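Local coordinates for protein extracellular ligand-binding receptor (Desulfitobacterium hafniense, PDB 4Q6B) that binds leucine in the cleft between two alpha-beta lobes and probably delivers amino acids to an ABC transporter as its extracellular substrate-binding component, at residues 10-15 with 49-54; 76-81 with 97-102; 16-21 with 55-60. All coordinates share one frame; numbering follows the deposited sequence.

Interaction 1: 10-15 with 49-54; sequences EIFIGV and SLVKAD
Glu-10 opens the contact by reaching across to Ser-49, where two parallel strands pair as the two strands of a beta-alpha-beta unit in the N-terminal lobe of a periplasmic binding protein fold. With CG anti to the backbone N (chi1 -170°) and the chain extended beyond it, OE1 accepts a hydrogen bond from Ser-49 OG at 2.6 Å on its anti lone pair, the one turned away from the other carboxylate oxygen. Ile-11 contributes its carbonyl, which accepts from Ser-49 N at 2.9 Å. Phe-12 turns its ring to the face of the sheet shared with Ser-49 and Val-51; CD1 lies 3.8 Å from Val-51 CG2, and Ser-49 CB also meets the ring, both contacts being oblique to it. On that face helix 59-70 covers Val-51 through Phe-69. Ile-13 bonds with both its backbone groups: its N donates to Ser-49 O and its O receives Val-51 N. Its side chain lies on the opposite face, where CB meets Leu-50 CD2 at 4.1 Å. At Gly-14 the CA-H points at Val-51 O, 3.4 Å from CA, a contact that supplements the main-chain bonds. Val-15 comes back to the Ile-13 face, its CG2 against the same Leu-50 CD2, while Leu-30 of helix 26-39 packs on both Val-15 and Leu-50. Val-15 N donates to Val-51 O with a tilt of 32° from the carbonyl plane, whereas Ala-53 N meets Val-15 O at 2.8 Å almost head-on, the C=O...N angle being 175°.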
loop_
_atom_site.group_PDB
_atom_site.type_symbol
_atom_site.label_atom_id
_atom_site.label_comp_id
_atom_site.label_asym_id
_atom_site.label_seq_id
_atom_site.Cartn_x
_atom_site.Cartn_y
_atom_site.Cartn_z
ATOM N N GLU A 10 2.354 30.051 -7.806
ATOM C CA GLU A 10 1.982 28.657 -8.015
ATOM C C GLU A 10 3.110 27.727 -7.596
ATOM O O GLU A 10 4.290 27.950 -7.973
ATOM C CB GLU A 10 1.654 28.437 -9.487
ATOM C CG GLU A 10 1.022 27.095 -9.763
ATOM C CD GLU A 10 0.177 27.115 -11.035
ATOM O OE1 GLU A 10 -0.747 26.282 -11.133
ATOM O OE2 GLU A 10 0.451 27.946 -11.937
ATOM N N ILE A 11 2.778 26.683 -6.831
ATOM C CA ILE A 11 3.762 25.627 -6.595
ATOM C C ILE A 11 3.293 24.238 -6.977
ATOM O O ILE A 11 2.100 23.961 -7.021
ATOM C CB ILE A 11 4.346 25.617 -5.150
ATOM C CG1 ILE A 11 3.346 25.105 -4.137
ATOM C CG2 ILE A 11 4.897 27.009 -4.758
ATOM C CD1 ILE A 11 4.010 24.905 -2.785
ATOM N N PHE A 12 4.266 23.361 -7.241
ATOM C CA PHE A 12 3.972 22.088 -7.865
ATOM C C PHE A 12 4.473 20.878 -7.084
ATOM O O PHE A 12 5.609 20.852 -6.559
ATOM C CB PHE A 12 4.646 22.108 -9.244
ATOM C CG PHE A 12 4.158 23.199 -10.140
ATOM C CD1 PHE A 12 3.006 23.019 -10.882
ATOM C CD2 PHE A 12 4.842 24.408 -10.233
ATOM C CE1 PHE A 12 2.547 24.026 -11.694
ATOM C CE2 PHE A 12 4.365 25.418 -11.046
ATOM C CZ PHE A 12 3.220 25.213 -11.786
ATOM N N ILE A 13 3.624 19.858 -7.037
ATOM C CA ILE A 13 4.035 18.517 -6.587
ATOM C C ILE A 13 3.946 17.594 -7.790
ATOM O O ILE A 13 2.925 17.617 -8.489
ATOM C CB ILE A 13 3.106 18.012 -5.464
ATOM C CG1 ILE A 13 3.330 18.867 -4.219
ATOM C CG2 ILE A 13 3.380 16.531 -5.139
ATOM C CD1 ILE A 13 2.377 18.462 -3.054
ATOM N N GLY A 14 5.021 16.849 -8.054
ATOM C CA GLY A 14 4.989 15.793 -9.097
ATOM C C GLY A 14 4.269 14.529 -8.631
ATOM O O GLY A 14 4.286 14.162 -7.444
ATOM N N VAL A 15 3.609 13.832 -9.561
ATOM C CA VAL A 15 2.968 12.556 -9.214
ATOM C C VAL A 15 3.319 11.591 -10.346
ATOM O O VAL A 15 3.119 11.913 -11.517
ATOM C CB VAL A 15 1.421 12.646 -9.104
ATOM C CG1 VAL A 15 0.864 11.293 -8.649
ATOM C CG2 VAL A 15 0.995 13.840 -8.131
ATOM N N SER A 49 -0.573 22.965 -7.416
ATOM C CA SER A 49 -0.929 22.231 -8.632
ATOM C C SER A 49 -0.158 20.937 -8.758
ATOM O O SER A 49 0.963 20.783 -8.245
ATOM C CB SER A 49 -0.688 23.076 -9.882
ATOM O OG SER A 49 -1.552 24.200 -9.832
ATOM N N LEU A 50 -0.732 19.976 -9.461
ATOM C CA LEU A 50 -0.012 18.733 -9.623
ATOM C C LEU A 50 0.579 18.654 -11.004
ATOM O O LEU A 50 0.031 19.206 -11.975
ATOM C CB LEU A 50 -0.938 17.520 -9.416
ATOM C CG LEU A 50 -1.696 17.463 -8.111
ATOM C CD1 LEU A 50 -2.585 16.182 -8.075
ATOM C CD2 LEU A 50 -0.699 17.433 -6.962
ATOM N N VAL A 51 1.727 18.001 -11.103
ATOM C CA VAL A 51 2.307 17.650 -12.420
ATOM C C VAL A 51 2.252 16.140 -12.520
ATOM O O VAL A 51 3.047 15.457 -11.910
ATOM C CB VAL A 51 3.769 18.135 -12.576
ATOM C CG1 VAL A 51 4.375 17.739 -13.960
ATOM C CG2 VAL A 51 3.867 19.672 -12.397
ATOM N N LYS A 52 1.307 15.621 -13.300
ATOM C CA LYS A 52 1.078 14.176 -13.321
ATOM C C LYS A 52 1.836 13.517 -14.470
ATOM O O LYS A 52 1.759 13.946 -15.640
ATOM C CB LYS A 52 -0.424 13.845 -13.389
ATOM C CG LYS A 52 -1.224 14.300 -12.137
ATOM C CD LYS A 52 -2.697 13.853 -12.147
ATOM C CE LYS A 52 -3.542 14.704 -13.020
ATOM N NZ LYS A 52 -4.968 14.394 -12.684
ATOM N N ALA A 53 2.549 12.434 -14.165
ATOM C CA ALA A 53 3.227 11.681 -15.220
ATOM C C ALA A 53 2.802 10.224 -15.084
ATOM O O ALA A 53 2.730 9.724 -13.980
ATOM C CB ALA A 53 4.753 11.807 -15.056
ATOM N N ASP A 54 2.511 9.566 -16.201
ATOM C CA ASP A 54 2.055 8.171 -16.213
ATOM C C ASP A 54 3.236 7.242 -16.441
ATOM O O ASP A 54 3.771 7.214 -17.549
ATOM C CB ASP A 54 1.074 8.014 -17.390
ATOM C CG ASP A 54 0.282 6.733 -17.333
ATOM O OD1 ASP A 54 0.789 5.712 -16.816
ATOM O OD2 ASP A 54 -0.847 6.707 -17.877
#

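Interaction 2: 76-81 with 97-102; sequences QAVIGH and AGLVML
Val-78 O receives Leu-102 N at 2.7 Å, the shortest direct polar bond between these segments, with the CA-H of Met-101 approaching the same oxygen. The pairing is parallel and belongs to a beta-alpha-beta crossover: strand 75-79, helix 84-97 and strand 101-103 in the N-terminal lobe of the binding protein. Val-78 N donates a hydrogen bond to Val-100 O at 2.8 Å, so Val-78 is held through both backbone groups. Two residues on, Gly-80 N reaches Leu-102 O from well above the carbonyl plane, 47° out of it. At the other end the strands diverge and a water fills the pairing, donating to Gln-76 O at 2.6 Å and accepting from Val-100 N. The chain enters this segment through a Schellman motif at Gly-98, where helix 84-97 ends and Ala-97 O binds a calcium ion. Leu-99 has CG anti to its own N (chi1 -177°), which carries CD1 over the Gln-76 carbonyl and CD2 to 3.9 Å from Val-78 CG2, the two side chains crossing nearly at right angles. Ala-77 CB abuts Val-100 CB, and Leu-311 of helix 311-317 touches both residues. Gly-80 precedes a cis peptide, and its backbone angles would jam any CB against the preceding carbonyl oxygen. His-81 follows, its imidazole fixed by hydrogen bonds to Asp-55 and Tyr-94. The selenium of selenomethionine Met-101 sits at the edge of that ring, near its plane and 4.3 Å from His-81 CD2; a bend about the CG-SE bond (chi3 80°) sets CE 3.4 Å from Gly-80 O.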
loop_
_atom_site.group_PDB
_atom_site.type_symbol
_atom_site.label_atom_id
_atom_site.label_comp_id
_atom_site.label_asym_id
_atom_site.label_seq_id
_atom_site.Cartn_x
_atom_site.Cartn_y
_atom_site.Cartn_z
ATOM N N GLN A 76 8.433 20.413 -5.927
ATOM C CA GLN A 76 8.747 20.566 -4.491
ATOM C C GLN A 76 8.880 19.231 -3.804
ATOM O O GLN A 76 9.562 19.128 -2.774
ATOM C CB GLN A 76 7.653 21.373 -3.769
ATOM C CG GLN A 76 7.377 22.776 -4.395
ATOM C CD GLN A 76 8.501 23.818 -4.240
ATOM O OE1 GLN A 76 9.440 23.641 -3.450
ATOM N NE2 GLN A 76 8.394 24.925 -4.986
ATOM N N ALA A 77 8.223 18.228 -4.371
ATOM C CA ALA A 77 8.160 16.855 -3.843
ATOM C C ALA A 77 7.481 15.995 -4.913
ATOM O O ALA A 77 6.845 16.513 -5.846
ATOM C CB ALA A 77 7.351 16.803 -2.541
ATOM N N VAL A 78 7.628 14.676 -4.784
ATOM C CA VAL A 78 6.961 13.702 -5.656
ATOM C C VAL A 78 6.180 12.662 -4.865
ATOM O O VAL A 78 6.666 12.116 -3.857
ATOM C CB VAL A 78 8.024 12.987 -6.568
ATOM C CG1 VAL A 78 7.414 11.834 -7.453
ATOM C CG2 VAL A 78 8.693 14.029 -7.414
ATOM N N ILE A 79 4.966 12.382 -5.355
ATOM C CA ILE A 79 4.097 11.311 -4.838
ATOM C C ILE A 79 4.221 10.171 -5.838
ATOM O O ILE A 79 3.967 10.355 -7.023
ATOM C CB ILE A 79 2.610 11.752 -4.757
ATOM C CG1 ILE A 79 2.492 12.803 -3.653
ATOM C CG2 ILE A 79 1.727 10.569 -4.314
ATOM C CD1 ILE A 79 1.129 13.439 -3.577
ATOM N N GLY A 80 4.669 9.015 -5.368
ATOM C CA GLY A 80 4.804 7.842 -6.221
ATOM C C GLY A 80 5.940 6.968 -5.677
ATOM O O GLY A 80 6.429 7.265 -4.595
ATOM N N HIS A 81 6.311 5.878 -6.381
ATOM C CA HIS A 81 5.536 5.326 -7.504
ATOM C C HIS A 81 4.604 4.246 -6.903
ATOM O O HIS A 81 4.505 4.120 -5.665
ATOM C CB HIS A 81 6.481 4.724 -8.563
ATOM C CG HIS A 81 7.365 5.744 -9.230
ATOM N ND1 HIS A 81 7.428 5.873 -10.609
ATOM C CD2 HIS A 81 8.198 6.692 -8.728
ATOM C CE1 HIS A 81 8.256 6.851 -10.922
ATOM N NE2 HIS A 81 8.741 7.365 -9.802
ATOM N N ALA A 97 19.065 13.446 -5.624
ATOM C CA ALA A 97 18.650 14.844 -5.918
ATOM C C ALA A 97 18.144 15.663 -4.714
ATOM O O ALA A 97 17.872 16.874 -4.834
ATOM C CB ALA A 97 17.586 14.871 -7.020
ATOM N N GLY A 98 17.967 15.018 -3.569
ATOM C CA GLY A 98 17.445 15.718 -2.401
ATOM C C GLY A 98 16.013 16.137 -2.657
ATOM O O GLY A 98 15.650 17.265 -2.352
ATOM N N LEU A 99 15.222 15.254 -3.275
ATOM C CA LEU A 99 13.804 15.532 -3.506
ATOM C C LEU A 99 12.966 14.441 -2.865
ATOM O O LEU A 99 13.213 13.257 -3.107
ATOM C CB LEU A 99 13.566 15.549 -5.022
ATOM C CG LEU A 99 12.163 15.878 -5.543
ATOM C CD1 LEU A 99 11.801 17.298 -5.090
ATOM C CD2 LEU A 99 12.209 15.782 -7.071
ATOM N N VAL A 100 11.987 14.837 -2.046
ATOM C CA VAL A 100 11.106 13.857 -1.412
ATOM C C VAL A 100 10.341 13.018 -2.414
ATOM O O VAL A 100 9.770 13.526 -3.386
ATOM C CB VAL A 100 10.120 14.537 -0.444
ATOM C CG1 VAL A 100 8.895 13.603 -0.107
ATOM C CG2 VAL A 100 10.845 14.931 0.823
HETATM N N MSE A 101 10.382 11.703 -2.191
HETATM C CA MSE A 101 9.506 10.782 -2.893
HETATM C C MSE A 101 8.614 10.149 -1.837
HETATM O O MSE A 101 9.117 9.602 -0.869
HETATM C CB MSE A 101 10.313 9.676 -3.578
HETATM C CG MSE A 101 9.444 8.889 -4.551
HETATM SE SE MSE A 101 10.138 7.069 -4.894
HETATM C CE MSE A 101 9.416 6.291 -3.255
ATOM N N LEU A 102 7.300 10.283 -1.974
ATOM C CA LEU A 102 6.394 9.737 -0.927
ATOM C C LEU A 102 5.480 8.740 -1.628
ATOM O O LEU A 102 4.660 9.163 -2.447
ATOM C CB LEU A 102 5.605 10.868 -0.265
ATOM C CG LEU A 102 4.485 10.476 0.700
ATOM C CD1 LEU A 102 5.016 9.738 1.891
ATOM C CD2 LEU A 102 3.766 11.755 1.211
HETATM O O HOH W 1 11.358 17.666 -1.502
#

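Interaction 3: 16-21 with 55-60; sequences AWPFAS and DEAELE
A chi1 of 71° places CG of Asp-55 between its own backbone N and carbonyl carbon, bringing the carboxylate alongside the ring of Pro-18; the two side chains lie side by side, pointing the same way. OD1 is 3.5 Å from Pro-18 CG and also accepts Ala-57 N at 2.9 Å, from above the carboxylate plane, which closes an Asx turn. This turn brings Ala-57 CB up to Pro-18 CG at 4.0 Å, so the proline ring packs against both the acid and the methyl group. The other oxygen, OD2, faces a water 2.9 Å away that also lies within hydrogen-bonding distance of Ala-16 O; OD2 also accepts from His-81 ND1. An alanine in place of Asp-55 is likely to leave Ala-57 N and His-81 ND1 without their acceptor and the turn freer to shift. The direct backbone bond runs from Asp-55 N to Trp-17 O at 3.1 Å, bent to 143° at the hydrogen and arriving 57° out of the carbonyl plane. Pro-18 forms the centre of an inverse gamma turn, with a weak bond from Phe-19 N to Trp-17 O. Its CD rests 3.4 Å above one face of the Trp-17 indole, toward the rim, while Trp-17 NE1 bonds to Asp-24. The Trp-17 side chain comes within about 6 Å of the bound leucine. Here two neighbouring parallel strands run out into loops at the C-terminal end of the sheet, which faces the ligand cleft in periplasmic binding proteins.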
loop_
_atom_site.group_PDB
_atom_site.type_symbol
_atom_site.label_atom_id
_atom_site.label_comp_id
_atom_site.label_asym_id
_atom_site.label_seq_id
_atom_site.Cartn_x
_atom_site.Cartn_y
_atom_site.Cartn_z
ATOM N N ALA A 16 3.792 10.396 -9.982
ATOM C CA ALA A 16 4.127 9.343 -10.954
ATOM C C ALA A 16 3.264 8.124 -10.613
ATOM O O ALA A 16 3.344 7.599 -9.476
ATOM C CB ALA A 16 5.608 8.997 -10.837
ATOM N N TRP A 17 2.431 7.666 -11.570
ATOM C CA TRP A 17 1.456 6.604 -11.304
ATOM C C TRP A 17 1.033 5.991 -12.602
ATOM O O TRP A 17 1.164 6.639 -13.627
ATOM C CB TRP A 17 0.187 7.212 -10.638
ATOM C CG TRP A 17 -0.706 6.245 -9.919
ATOM C CD1 TRP A 17 -1.920 5.812 -10.328
ATOM C CD2 TRP A 17 -0.473 5.669 -8.623
ATOM N NE1 TRP A 17 -2.479 4.952 -9.362
ATOM C CE2 TRP A 17 -1.601 4.866 -8.312
ATOM C CE3 TRP A 17 0.580 5.780 -7.686
ATOM C CZ2 TRP A 17 -1.713 4.161 -7.090
ATOM C CZ3 TRP A 17 0.472 5.084 -6.482
ATOM C CH2 TRP A 17 -0.659 4.286 -6.205
ATOM N N PRO A 18 0.559 4.734 -12.588
ATOM C CA PRO A 18 0.077 4.185 -13.852
ATOM C C PRO A 18 -1.371 4.648 -14.071
ATOM O O PRO A 18 -2.318 3.843 -14.028
ATOM C CB PRO A 18 0.152 2.667 -13.651
ATOM C CG PRO A 18 0.967 2.473 -12.400
ATOM C CD PRO A 18 0.747 3.678 -11.570
ATOM N N PHE A 19 -1.533 5.944 -14.347
ATOM C CA PHE A 19 -2.850 6.573 -14.384
ATOM C C PHE A 19 -3.796 5.933 -15.392
ATOM O O PHE A 19 -4.972 5.635 -15.075
ATOM C CB PHE A 19 -2.745 8.078 -14.697
ATOM C CG PHE A 19 -2.214 8.908 -13.556
ATOM C CD1 PHE A 19 -3.018 9.157 -12.433
ATOM C CD2 PHE A 19 -0.933 9.456 -13.609
ATOM C CE1 PHE A 19 -2.547 9.930 -11.382
ATOM C CE2 PHE A 19 -0.450 10.231 -12.565
ATOM C CZ PHE A 19 -1.252 10.464 -11.432
ATOM N N ALA A 20 -3.319 5.727 -16.609
ATOM C CA ALA A 20 -4.211 5.226 -17.639
ATOM C C ALA A 20 -4.644 3.770 -17.476
ATOM O O ALA A 20 -5.738 3.384 -17.922
ATOM C CB ALA A 20 -3.576 5.451 -19.054
ATOM N N SER A 21 -3.794 2.934 -16.900
ATOM C CA SER A 21 -4.105 1.522 -16.835
ATOM C C SER A 21 -4.920 1.127 -15.599
ATOM O O SER A 21 -5.434 0.004 -15.529
ATOM C CB SER A 21 -2.827 0.690 -16.964
ATOM O OG SER A 21 -1.878 1.111 -16.020
ATOM N N ASP A 55 3.639 6.456 -15.431
ATOM C CA ASP A 55 4.787 5.558 -15.643
ATOM C C ASP A 55 4.452 4.220 -16.289
ATOM O O ASP A 55 5.351 3.407 -16.534
ATOM C CB ASP A 55 5.632 5.372 -14.366
ATOM C CG ASP A 55 4.952 4.560 -13.299
ATOM O OD1 ASP A 55 3.882 3.968 -13.531
ATOM O OD2 ASP A 55 5.498 4.499 -12.166
ATOM N N GLU A 56 3.167 4.030 -16.619
ATOM C CA GLU A 56 2.656 2.811 -17.231
ATOM C C GLU A 56 3.071 1.547 -16.516
ATOM O O GLU A 56 3.070 0.483 -17.172
ATOM C CB GLU A 56 3.079 2.692 -18.709
ATOM C CG GLU A 56 2.548 3.831 -19.610
ATOM C CD GLU A 56 3.186 3.884 -21.011
ATOM O OE1 GLU A 56 3.698 2.854 -21.510
ATOM O OE2 GLU A 56 3.156 4.973 -21.628
ATOM N N ALA A 57 3.403 1.630 -15.225
ATOM C CA ALA A 57 3.949 0.464 -14.501
ATOM C C ALA A 57 5.146 -0.182 -15.217
ATOM O O ALA A 57 5.341 -1.426 -15.198
ATOM C CB ALA A 57 2.847 -0.575 -14.241
ATOM N N GLU A 58 5.970 0.658 -15.844
ATOM C CA GLU A 58 7.189 0.192 -16.531
ATOM C C GLU A 58 8.431 0.840 -15.928
ATOM O O GLU A 58 8.446 2.049 -15.697
ATOM C CB GLU A 58 7.125 0.509 -18.026
ATOM C CG GLU A 58 6.001 -0.275 -18.741
ATOM C CD GLU A 58 5.827 0.106 -20.207
ATOM O OE1 GLU A 58 6.581 0.987 -20.696
ATOM O OE2 GLU A 58 4.942 -0.486 -20.868
ATOM N N LEU A 59 9.433 0.022 -15.606
ATOM C CA LEU A 59 10.645 0.498 -14.955
ATOM C C LEU A 59 11.327 1.587 -15.798
ATOM O O LEU A 59 11.714 2.632 -15.258
ATOM C CB LEU A 59 11.630 -0.686 -14.734
ATOM C CG LEU A 59 12.989 -0.272 -14.146
ATOM C CD1 LEU A 59 12.817 0.359 -12.823
ATOM C CD2 LEU A 59 13.904 -1.485 -14.056
ATOM N N GLU A 60 11.434 1.381 -17.098
ATOM C CA GLU A 60 12.210 2.339 -17.939
ATOM C C GLU A 60 11.503 3.694 -17.936
ATOM O O GLU A 60 12.150 4.743 -17.769
ATOM C CB GLU A 60 12.437 1.862 -19.371
ATOM C CG GLU A 60 13.322 0.641 -19.440
ATOM C CD GLU A 60 13.478 0.072 -20.837
ATOM O OE1 GLU A 60 14.143 -0.987 -20.961
ATOM O OE2 GLU A 60 12.959 0.676 -21.810
HETATM O O HOH W 2 3.630 4.880 -10.015
#

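In the fold
From the N terminus, strand 10-17 supplies residues 10-15 to interaction 1, and its last two residues with the loop after them (16-21) enter interaction 3. The chain then passes through helix 26-39 and returns as strand 47-54, closing the loop of interaction 1; residues 55-60 close interaction 3 directly after it, so these two contacts cross. Helix 59-70 leads to strand 75-79, and interaction 2 closes later, in series, once helix 84-97 has been traversed. Strand 10-17 lies between strands 47-54 and 75-79, joining interactions 1 and 2 in one parallel sheet through Gly-14, whose backbone bonds to Ala-77 and Ile-79. His-81 to Asp-55 ties interaction 2 to the loops of interaction 3.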